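Side-chain contacts in Lmo1340 protein (Listeria monocytogenes, PDB 4NLM), which is of unknown function but carries a YqgU-like six-bladed beta-propeller domain and is probably a surface lipoprotein: residues T87-S92 / K113-I118; S58-T63 / V94-D99; M150-S155 / F160-W165. One frame throughout, in Å; residues are numbered along the deposited sequence. Where two conformers were deposited one is given.

Interaction 1 (T87-S92 / K113-I118); sequences TKESIS and KATMRI
Glu89 and Arg117 reach toward each other from opposite directions and join in a salt bridge of two unequal bonds. Arg117 NH1 donates to Glu89 OE2 at 3.1 Å with an N-H...O angle of 155°; the oxygen lies close to the guanidinium plane, whereas the nitrogen sits above the carboxylate plane. The second bond, from Arg117 NH2 to Glu89 OE1, is nearly straight but weak at 3.3 Å. Since the two flat groups are turned 61° against each other, this is not the coplanar fork of an ideal bidentate pair. Both chains are extended after a first torsion that sets CG opposite the carbonyl carbon, which lets their charged ends meet although the backbones stay well apart: the nearest CA atoms, of Glu89 and Ala114, are 8.6 Å from each other.

In the four-stranded antiparallel blade of this propeller, Glu89, in the loop just ahead of strand 90-96, and Arg117 on strand 114-120 lie on either side of strand 102-108, which the ion pair spans. Ser107 on strand 102-108 hydrogen-bonds Glu89 OE1 through its OG.

Water extends the polar link. Water 1 donates to Glu89 OE1 at 2.9 Å and also hydrogen-bonds Thr115 OG1 at 2.7 Å, bridging two oxygens that lie 4.4 Å apart.

Apolar contact comes from within strand 114-120, where Thr115 CG2 lies 3.8 Å above the Arg117 guanidinium plane, over its centre. Ahead of the glutamate, an ST turn bends the chain as Glu89 N donates to Thr87 OG1 at 3.0 Å.

Interaction 2 (S58-T63 / V94-D99); sequences SVLLQT and VQISPD
Leu60 and Ile96 meet where two neighbouring blades of the beta-propeller face each other. Strand 58-63 belongs to the sheet of 47-55, 58-65, 68-75 and 81-87, and strand 94-96 to the next one along the chain. The axes of the two segments come no nearer than 9.8 Å and run almost antiparallel, at 169°. That spacing is about twice the distance between bonded strands, so side chains bridge the gap between the sheets.

Leu60 is directed at the other strand and has CG opposite its own backbone N (chi1 180°). The branch that does the touching is CD2, which lies 3.8 Å from Ile96 CG1 and 4.2 Å from Val94 CG1; it thus bears on two residues that point to the same side of their strand. Ile96 takes a different first torsion: CG1 stands opposite the carbonyl carbon (chi1 -61°), and CD1 is carried back along the leucine, to 4.0 Å from Leu60 CB. The two chains therefore slide past one another in opposite directions, each overlapping the other's flank. Ile103, on strand 102-108, touches both Leu60 and Val94 and adds to this apolar layer.

Val94 divides its two methyl groups between partners. Thr69 and Phe71 on strand 68-75 also touch the second of these, the Gln62 side chain. While CG1 serves Leu60, CG2 approaches Gln62, whose extended chain brings its amide up to the valine at an oblique angle, so that a methyl group meets the oxygen end of the amide: Gln62 OE1 lies 4.0 Å from Val94 CG2.

Interaction 3 (M150-S155 / F160-W165); sequences MFVTYS and FQIENW
Phe151 and Glu163 form a hydrogen-bonded antiparallel pair, with Phe151 N donating to Glu163 O at 2.9 Å and Glu163 N returning the bond to Phe151 O. Thr153 and Gln161 repeat the pattern two residues on, giving four backbone bonds. Between these pairs, Val152 stands opposite Ile162 as a non-hydrogen-bonded pair, and its CA approaches Gln161 O at 3.3 Å in a CA-H...O contact.

Polar side chains cluster on the face carrying Thr153, Gln161 and Glu163. Gln161 NE2 donates to Thr153 OG1 at 3.1 Å, a bent bond of 136° with the oxygen tilted from the amide plane. Water 2 hydrogen-bonds Thr153 OG1 at 2.7 Å and lies close to Glu163 OE2 and Phe151 O.

The two strands are the middle pair of a propeller blade, a beta hairpin flanked by strands 137-141 and 171-174.

Aromatic contacts follow from the torsions. With chi1 of 54°, Phe151 CG sits between the backbone N and the carbonyl carbon, and the ring leans over to the partner strand: Glu163 O lies over one face, offset toward the rim, while Trp165 CB comes in at the edge, 3.9 Å from Phe151 CE2. Glu163 OE2 comes 3.3 Å from Phe151 CE1, its carboxylate turned 72° from the ring.

Aliphatic packing occupies the opposite face. Met150, a selenomethionine, lies beside Ile162 and points the same way, its CG 3.7 Å from Ile162 CG2; Val152 CG2 also meets Ile162, at CG1. Nearer the turn, Tyr154 CE2 reaches Phe160 CB at 3.8 Å.

Overall arrangement
From the N terminus, interaction 2 opens first at 58-63 and closes at 94-99, joining two successive propeller blades. Interaction 1 opens inside that loop at 87-92 and closes beyond it at 113-118, so the two cross; both use strand 90-96, and Ile91 CG1 packs 4.0 Å from Gln62 NE2. Interaction 1 ties the first and third strands of one blade across the second. Interaction 3 follows both in series and closes the short hairpin turn of the next blade. It still touches interaction 1, with Met116 CE 3.7 Å from Phe151 CE1, whereas interactions 2 and 3 stay about 7 Å apart at their nearest atoms.

Interaction 1 (T87-S92 / K113-I118)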
loop_
_atom_site.group_PDB
_atom_site.type_symbol
_atom_site.label_atom_id
_atom_site.label_comp_id
_atom_site.label_asym_id
_atom_site.label_seq_id
_atom_site.Cartn_x
_atom_site.Cartn_y
_atom_site.Cartn_z
ATOM N N THR A 87 -11.962 13.190 -14.366
ATOM C CA THR A 87 -11.236 14.444 -14.298
ATOM C C THR A 87 -10.261 14.580 -15.437
ATOM O O THR A 87 -9.750 13.587 -15.960
ATOM C CB THR A 87 -10.453 14.581 -12.971
ATOM O OG1 THR A 87 -9.815 15.855 -12.903
ATOM C CG2 THR A 87 -9.426 13.496 -12.786
ATOM N N LYS A 88 -9.993 15.829 -15.823
ATOM C CA LYS A 88 -8.955 16.113 -16.817
ATOM C C LYS A 88 -7.622 16.459 -16.150
ATOM O O LYS A 88 -6.618 16.670 -16.829
ATOM C CB LYS A 88 -9.395 17.254 -17.719
ATOM C CG LYS A 88 -10.564 16.855 -18.594
ATOM C CD LYS A 88 -10.904 17.915 -19.614
ATOM C CE LYS A 88 -11.803 17.360 -20.707
ATOM N NZ LYS A 88 -11.080 16.409 -21.601
ATOM N N GLU A 89 -7.612 16.547 -14.825
ATOM C CA GLU A 89 -6.380 16.857 -14.099
ATOM C C GLU A 89 -5.369 15.705 -14.196
ATOM O O GLU A 89 -5.757 14.562 -14.402
ATOM C CB GLU A 89 -6.689 17.200 -12.646
ATOM C CG GLU A 89 -7.581 18.416 -12.501
ATOM C CD GLU A 89 -7.719 18.965 -11.088
ATOM O OE1 GLU A 89 -6.937 18.591 -10.191
ATOM O OE2 GLU A 89 -8.599 19.841 -10.896
ATOM N N SER A 90 -4.093 16.029 -14.007
ATOM C CA SER A 90 -3.008 15.048 -14.012
ATOM C C SER A 90 -3.058 14.261 -12.707
ATOM O O SER A 90 -3.087 14.849 -11.631
ATOM C CB SER A 90 -1.674 15.774 -14.157
ATOM O OG SER A 90 -0.592 14.872 -14.080
ATOM N N ILE A 91 -3.093 12.935 -12.788
ATOM C CA ILE A 91 -3.237 12.119 -11.584
ATOM C C ILE A 91 -1.894 11.881 -10.947
ATOM O O ILE A 91 -0.979 11.380 -11.609
ATOM C CB ILE A 91 -3.854 10.724 -11.920
ATOM C CG1 ILE A 91 -5.124 10.833 -12.793
ATOM C CG2 ILE A 91 -4.141 9.950 -10.658
ATOM C CD1 ILE A 91 -6.242 11.633 -12.178
ATOM N N SER A 92 -1.763 12.227 -9.685
ATOM C CA SER A 92 -0.542 12.000 -8.949
ATOM C C SER A 92 -0.672 10.801 -8.004
ATOM O O SER A 92 0.238 9.984 -7.925
ATOM C CB SER A 92 -0.212 13.248 -8.151
ATOM O OG SER A 92 -0.204 14.384 -9.010
ATOM N N LYS A 113 -0.864 24.587 -9.697
ATOM C CA LYS A 113 -1.999 24.224 -8.854
ATOM C C LYS A 113 -2.287 22.749 -8.793
ATOM O O LYS A 113 -2.377 22.083 -9.832
ATOM C CB LYS A 113 -3.274 24.904 -9.382
ATOM C CG LYS A 113 -3.234 26.424 -9.344
ATOM C CD LYS A 113 -4.618 27.064 -9.268
ATOM C CE LYS A 113 -4.492 28.554 -8.945
ATOM N NZ LYS A 113 -5.747 29.300 -8.599
ATOM N N ALA A 114 -2.466 22.261 -7.569
ATOM C CA ALA A 114 -2.845 20.854 -7.305
ATOM C C ALA A 114 -3.897 20.866 -6.216
ATOM O O ALA A 114 -4.084 21.865 -5.517
ATOM C CB ALA A 114 -1.656 20.030 -6.864
ATOM N N THR A 115 -4.588 19.732 -6.066
ATOM C CA THR A 115 -5.669 19.608 -5.137
ATOM C C THR A 115 -5.640 18.215 -4.592
ATOM O O THR A 115 -5.370 17.238 -5.317
ATOM C CB THR A 115 -7.020 19.815 -5.874
ATOM O OG1 THR A 115 -7.056 21.060 -6.582
ATOM C CG2 THR A 115 -8.168 19.767 -4.945
HETATM N N MSE A 116 -5.968 18.109 -3.305
HETATM C CA MSE A 116 -6.265 16.827 -2.669
HETATM C C MSE A 116 -7.749 16.846 -2.431
HETATM O O MSE A 116 -8.256 17.759 -1.782
HETATM C CB MSE A 116 -5.609 16.610 -1.338
HETATM C CG MSE A 116 -4.131 16.672 -1.219
HETATM SE SE MSE A 116 -3.671 16.772 0.720
HETATM C CE MSE A 116 -1.829 16.912 0.072
ATOM N N ARG A 117 -8.449 15.868 -2.996
ATOM C CA ARG A 117 -9.883 15.718 -2.832
ATOM C C ARG A 117 -10.259 14.391 -2.213
ATOM O O ARG A 117 -9.633 13.367 -2.535
ATOM C CB ARG A 117 -10.606 15.757 -4.171
ATOM C CG ARG A 117 -10.529 17.072 -4.903
ATOM C CD ARG A 117 -11.302 16.988 -6.203
ATOM N NE ARG A 117 -11.298 18.255 -6.919
ATOM C CZ ARG A 117 -10.378 18.610 -7.811
ATOM N NH1 ARG A 117 -10.458 19.788 -8.419
ATOM N NH2 ARG A 117 -9.382 17.782 -8.103
ATOM N N ILE A 118 -11.282 14.403 -1.358
ATOM C CA ILE A 118 -11.863 13.184 -0.850
ATOM C C ILE A 118 -13.196 13.028 -1.589
ATOM O O ILE A 118 -14.029 13.945 -1.573
ATOM C CB ILE A 118 -12.121 13.241 0.659
ATOM C CG1 ILE A 118 -10.843 13.609 1.409
ATOM C CG2 ILE A 118 -12.729 11.928 1.156
ATOM C CD1 ILE A 118 -9.673 12.691 1.188
HETATM O O HOH W 1 -5.777 20.929 -9.007
#

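Interaction 2 (S58-T63 / V94-D99)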
loop_
_atom_site.group_PDB
_atom_site.type_symbol
_atom_site.label_atom_id
_atom_site.label_comp_id
_atom_site.label_asym_id
_atom_site.label_seq_id
_atom_site.Cartn_x
_atom_site.Cartn_y
_atom_site.Cartn_z
ATOM N N SER A 58 -15.526 -6.469 -6.113
ATOM C CA SER A 58 -15.342 -5.353 -7.036
ATOM C C SER A 58 -14.081 -4.588 -6.752
ATOM O O SER A 58 -13.574 -4.612 -5.625
ATOM C CB SER A 58 -16.543 -4.433 -7.032
ATOM O OG SER A 58 -16.626 -3.765 -5.787
ATOM N N VAL A 59 -13.601 -3.905 -7.802
ATOM C CA VAL A 59 -12.361 -3.175 -7.749
ATOM C C VAL A 59 -12.568 -1.766 -8.301
ATOM O O VAL A 59 -13.548 -1.497 -8.980
ATOM C CB VAL A 59 -11.240 -3.876 -8.539
ATOM C CG1 VAL A 59 -11.006 -5.248 -7.934
ATOM C CG2 VAL A 59 -11.533 -3.921 -10.044
ATOM N N LEU A 60 -11.619 -0.897 -7.958
ATOM C CA LEU A 60 -11.543 0.447 -8.516
ATOM C C LEU A 60 -10.658 0.441 -9.779
ATOM O O LEU A 60 -9.501 0.153 -9.674
ATOM C CB LEU A 60 -10.998 1.423 -7.466
ATOM C CG LEU A 60 -10.849 2.873 -7.908
ATOM C CD1 LEU A 60 -12.165 3.439 -8.351
ATOM C CD2 LEU A 60 -10.219 3.708 -6.816
ATOM N N LEU A 61 -11.307 0.726 -10.888
ATOM C CA LEU A 61 -10.683 0.731 -12.218
ATOM C C LEU A 61 -10.434 2.140 -12.689
ATOM O O LEU A 61 -11.328 2.966 -12.703
ATOM C CB LEU A 61 -11.635 0.028 -13.187
ATOM C CG LEU A 61 -11.228 0.017 -14.637
ATOM C CD1 LEU A 61 -9.901 -0.697 -14.899
ATOM C CD2 LEU A 61 -12.325 -0.562 -15.522
ATOM N N GLN A 62 -9.203 2.385 -13.128
ATOM C CA GLN A 62 -8.767 3.679 -13.674
ATOM C C GLN A 62 -8.376 3.510 -15.140
ATOM O O GLN A 62 -7.518 2.700 -15.483
ATOM C CB GLN A 62 -7.590 4.189 -12.870
ATOM C CG GLN A 62 -7.112 5.584 -13.288
ATOM C CD GLN A 62 -5.869 5.988 -12.560
ATOM O OE1 GLN A 62 -5.636 5.557 -11.429
ATOM N NE2 GLN A 62 -5.087 6.870 -13.169
ATOM N N THR A 63 -9.042 4.294 -15.981
ATOM C CA THR A 63 -8.775 4.311 -17.425
ATOM C C THR A 63 -8.690 5.779 -17.847
ATOM O O THR A 63 -9.057 6.687 -17.092
ATOM C CB THR A 63 -9.896 3.634 -18.209
ATOM O OG1 THR A 63 -11.154 4.271 -17.964
ATOM C CG2 THR A 63 -10.009 2.146 -17.886
ATOM N N VAL A 94 -3.869 8.068 -6.094
ATOM C CA VAL A 94 -5.244 7.648 -5.796
ATOM C C VAL A 94 -5.165 6.601 -4.724
ATOM O O VAL A 94 -4.428 5.634 -4.883
ATOM C CB VAL A 94 -5.962 7.041 -7.009
ATOM C CG1 VAL A 94 -7.409 6.760 -6.697
ATOM C CG2 VAL A 94 -5.828 7.917 -8.255
ATOM N N GLN A 95 -5.914 6.775 -3.662
ATOM C CA GLN A 95 -5.993 5.759 -2.607
ATOM C C GLN A 95 -7.432 5.536 -2.217
ATOM O O GLN A 95 -8.272 6.440 -2.294
ATOM C CB GLN A 95 -5.242 6.187 -1.362
ATOM C CG GLN A 95 -3.745 6.153 -1.480
ATOM C CD GLN A 95 -3.071 6.272 -0.119
ATOM O OE1 GLN A 95 -3.694 6.045 0.942
ATOM N NE2 GLN A 95 -1.814 6.594 -0.137
ATOM N N ILE A 96 -7.702 4.303 -1.830
ATOM C CA ILE A 96 -9.010 3.888 -1.296
ATOM C C ILE A 96 -8.948 3.961 0.227
ATOM O O ILE A 96 -7.963 3.561 0.827
ATOM C CB ILE A 96 -9.335 2.460 -1.760
ATOM C CG1 ILE A 96 -9.395 2.420 -3.285
ATOM C CG2 ILE A 96 -10.606 1.931 -1.139
ATOM C CD1 ILE A 96 -9.181 1.034 -3.868
ATOM N N SER A 97 -9.985 4.534 0.845
ATOM C CA SER A 97 -9.994 4.694 2.293
ATOM C C SER A 97 -10.003 3.343 3.012
ATOM O O SER A 97 -10.464 2.339 2.458
ATOM C CB SER A 97 -11.206 5.510 2.723
ATOM O OG SER A 97 -12.405 4.793 2.551
ATOM N N PRO A 98 -9.500 3.328 4.249
ATOM C CA PRO A 98 -9.450 2.074 4.988
ATOM C C PRO A 98 -10.823 1.412 5.177
ATOM O O PRO A 98 -10.876 0.198 5.307
ATOM C CB PRO A 98 -8.857 2.524 6.335
ATOM C CG PRO A 98 -7.990 3.695 5.984
ATOM C CD PRO A 98 -8.789 4.402 4.950
ATOM N N ASP A 99 -11.895 2.199 5.166
ATOM C CA ASP A 99 -13.243 1.670 5.341
ATOM C C ASP A 99 -13.944 1.474 3.985
ATOM O O ASP A 99 -15.143 1.155 3.964
ATOM C CB ASP A 99 -14.078 2.547 6.310
ATOM C CG ASP A 99 -14.300 3.973 5.809
ATOM O OD1 ASP A 99 -13.796 4.336 4.747
ATOM O OD2 ASP A 99 -14.974 4.760 6.507
#

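Interaction 3 (M150-S155 / F160-W165)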
loop_
_atom_site.group_PDB
_atom_site.type_symbol
_atom_site.label_atom_id
_atom_site.label_comp_id
_atom_site.label_asym_id
_atom_site.label_seq_id
_atom_site.Cartn_x
_atom_site.Cartn_y
_atom_site.Cartn_z
HETATM N N MSE A 150 -2.451 11.711 6.944
HETATM C CA MSE A 150 -1.152 12.308 7.153
HETATM C C MSE A 150 -0.387 12.210 5.843
HETATM O O MSE A 150 -0.547 11.254 5.083
HETATM C CB MSE A 150 -0.460 11.523 8.269
HETATM C CG MSE A 150 1.019 11.782 8.501
HETATM SE SE MSE A 150 1.502 10.895 10.188
HETATM C CE MSE A 150 1.415 8.986 9.682
ATOM N N PHE A 151 0.471 13.171 5.547
ATOM C CA PHE A 151 1.245 13.133 4.334
ATOM C C PHE A 151 2.579 13.801 4.483
ATOM O O PHE A 151 2.757 14.776 5.238
ATOM C CB PHE A 151 0.444 13.676 3.148
ATOM C CG PHE A 151 -0.120 15.032 3.347
ATOM C CD1 PHE A 151 0.606 16.129 2.947
ATOM C CD2 PHE A 151 -1.387 15.217 3.850
ATOM C CE1 PHE A 151 0.135 17.412 3.112
ATOM C CE2 PHE A 151 -1.884 16.505 4.008
ATOM C CZ PHE A 151 -1.122 17.593 3.642
ATOM N N VAL A 152 3.518 13.215 3.749
ATOM C CA VAL A 152 4.875 13.684 3.663
ATOM C C VAL A 152 5.039 14.393 2.325
ATOM O O VAL A 152 4.803 13.782 1.271
ATOM C CB VAL A 152 5.860 12.505 3.773
ATOM C CG1 VAL A 152 7.293 13.020 3.733
ATOM C CG2 VAL A 152 5.595 11.713 5.047
ATOM N N THR A 153 5.440 15.659 2.375
ATOM C CA THR A 153 5.705 16.438 1.167
ATOM C C THR A 153 7.187 16.728 1.035
ATOM O O THR A 153 7.871 17.017 2.018
ATOM C CB THR A 153 4.943 17.774 1.169
ATOM O OG1 THR A 153 5.152 18.457 2.413
ATOM C CG2 THR A 153 3.472 17.551 0.980
ATOM N N TYR A 154 7.675 16.623 -0.197
ATOM C CA TYR A 154 9.082 16.823 -0.497
ATOM C C TYR A 154 9.285 18.022 -1.415
ATOM O O TYR A 154 8.484 18.237 -2.324
ATOM C CB TYR A 154 9.642 15.616 -1.250
ATOM C CG TYR A 154 9.640 14.329 -0.486
ATOM C CD1 TYR A 154 8.523 13.501 -0.492
ATOM C CD2 TYR A 154 10.733 13.950 0.275
ATOM C CE1 TYR A 154 8.523 12.308 0.199
ATOM C CE2 TYR A 154 10.732 12.759 0.987
ATOM C CZ TYR A 154 9.631 11.939 0.931
ATOM O OH TYR A 154 9.615 10.754 1.627
ATOM N N SER A 155 10.302 18.816 -1.131
ATOM C CA SER A 155 10.722 19.904 -2.006
ATOM C C SER A 155 12.126 20.294 -1.598
ATOM O O SER A 155 12.488 20.163 -0.436
ATOM C CB SER A 155 9.802 21.105 -1.843
ATOM O OG SER A 155 10.101 22.117 -2.784
ATOM N N PHE A 160 11.955 17.379 3.530
ATOM C CA PHE A 160 10.658 16.749 3.681
ATOM C C PHE A 160 9.982 17.361 4.899
ATOM O O PHE A 160 10.645 17.862 5.781
ATOM C CB PHE A 160 10.742 15.223 3.858
ATOM C CG PHE A 160 11.281 14.803 5.176
ATOM C CD1 PHE A 160 12.648 14.690 5.375
ATOM C CD2 PHE A 160 10.425 14.514 6.236
ATOM C CE1 PHE A 160 13.149 14.294 6.602
ATOM C CE2 PHE A 160 10.933 14.137 7.457
ATOM C CZ PHE A 160 12.289 14.027 7.643
ATOM N N GLN A 161 8.662 17.287 4.920
ATOM C CA GLN A 161 7.893 17.733 6.087
ATOM C C GLN A 161 6.673 16.843 6.130
ATOM O O GLN A 161 6.335 16.203 5.138
ATOM C CB GLN A 161 7.536 19.209 5.979
ATOM C CG GLN A 161 6.542 19.474 4.885
ATOM C CD GLN A 161 6.341 20.926 4.531
ATOM O OE1 GLN A 161 7.064 21.783 5.042
ATOM N NE2 GLN A 161 5.358 21.226 3.733
ATOM N N ILE A 162 6.037 16.818 7.286
ATOM C CA ILE A 162 4.887 15.925 7.560
ATOM C C ILE A 162 3.747 16.741 8.147
ATOM O O ILE A 162 3.953 17.564 9.038
ATOM C CB ILE A 162 5.251 14.817 8.551
ATOM C CG1 ILE A 162 6.572 14.152 8.149
ATOM C CG2 ILE A 162 4.122 13.790 8.632
ATOM C CD1 ILE A 162 6.962 13.069 9.125
ATOM N N GLU A 163 2.555 16.532 7.617
ATOM C CA GLU A 163 1.356 17.207 8.099
ATOM C C GLU A 163 0.222 16.220 8.204
ATOM O O GLU A 163 0.236 15.171 7.599
ATOM C CB GLU A 163 0.989 18.313 7.101
ATOM C CG GLU A 163 1.982 19.464 7.076
ATOM C CD GLU A 163 1.894 20.315 5.818
ATOM O OE1 GLU A 163 1.923 21.551 5.954
ATOM O OE2 GLU A 163 1.794 19.767 4.704
ATOM N N ASN A 164 -0.745 16.562 9.023
ATOM C CA ASN A 164 -1.971 15.798 9.194
ATOM C C ASN A 164 -3.158 16.648 8.827
ATOM O O ASN A 164 -3.345 17.738 9.370
ATOM C CB ASN A 164 -2.138 15.341 10.635
ATOM C CG ASN A 164 -3.388 14.504 10.847
ATOM O OD1 ASN A 164 -3.722 13.652 10.029
ATOM N ND2 ASN A 164 -4.061 14.734 11.938
ATOM N N TRP A 165 -3.958 16.162 7.898
ATOM C CA TRP A 165 -5.173 16.800 7.485
ATOM C C TRP A 165 -6.393 16.087 7.998
ATOM O O TRP A 165 -6.587 14.937 7.615
ATOM C CB TRP A 165 -5.212 16.835 5.963
ATOM C CG TRP A 165 -6.405 17.533 5.347
ATOM C CD1 TRP A 165 -7.028 18.658 5.797
ATOM C CD2 TRP A 165 -7.062 17.180 4.109
ATOM N NE1 TRP A 165 -8.027 19.045 4.916
ATOM C CE2 TRP A 165 -8.065 18.155 3.874
ATOM C CE3 TRP A 165 -6.894 16.144 3.179
ATOM C CZ2 TRP A 165 -8.910 18.098 2.773
ATOM C CZ3 TRP A 165 -7.730 16.110 2.066
ATOM C CH2 TRP A 165 -8.712 17.083 1.867
HETATM O O HOH W 2 3.499 17.535 4.347
#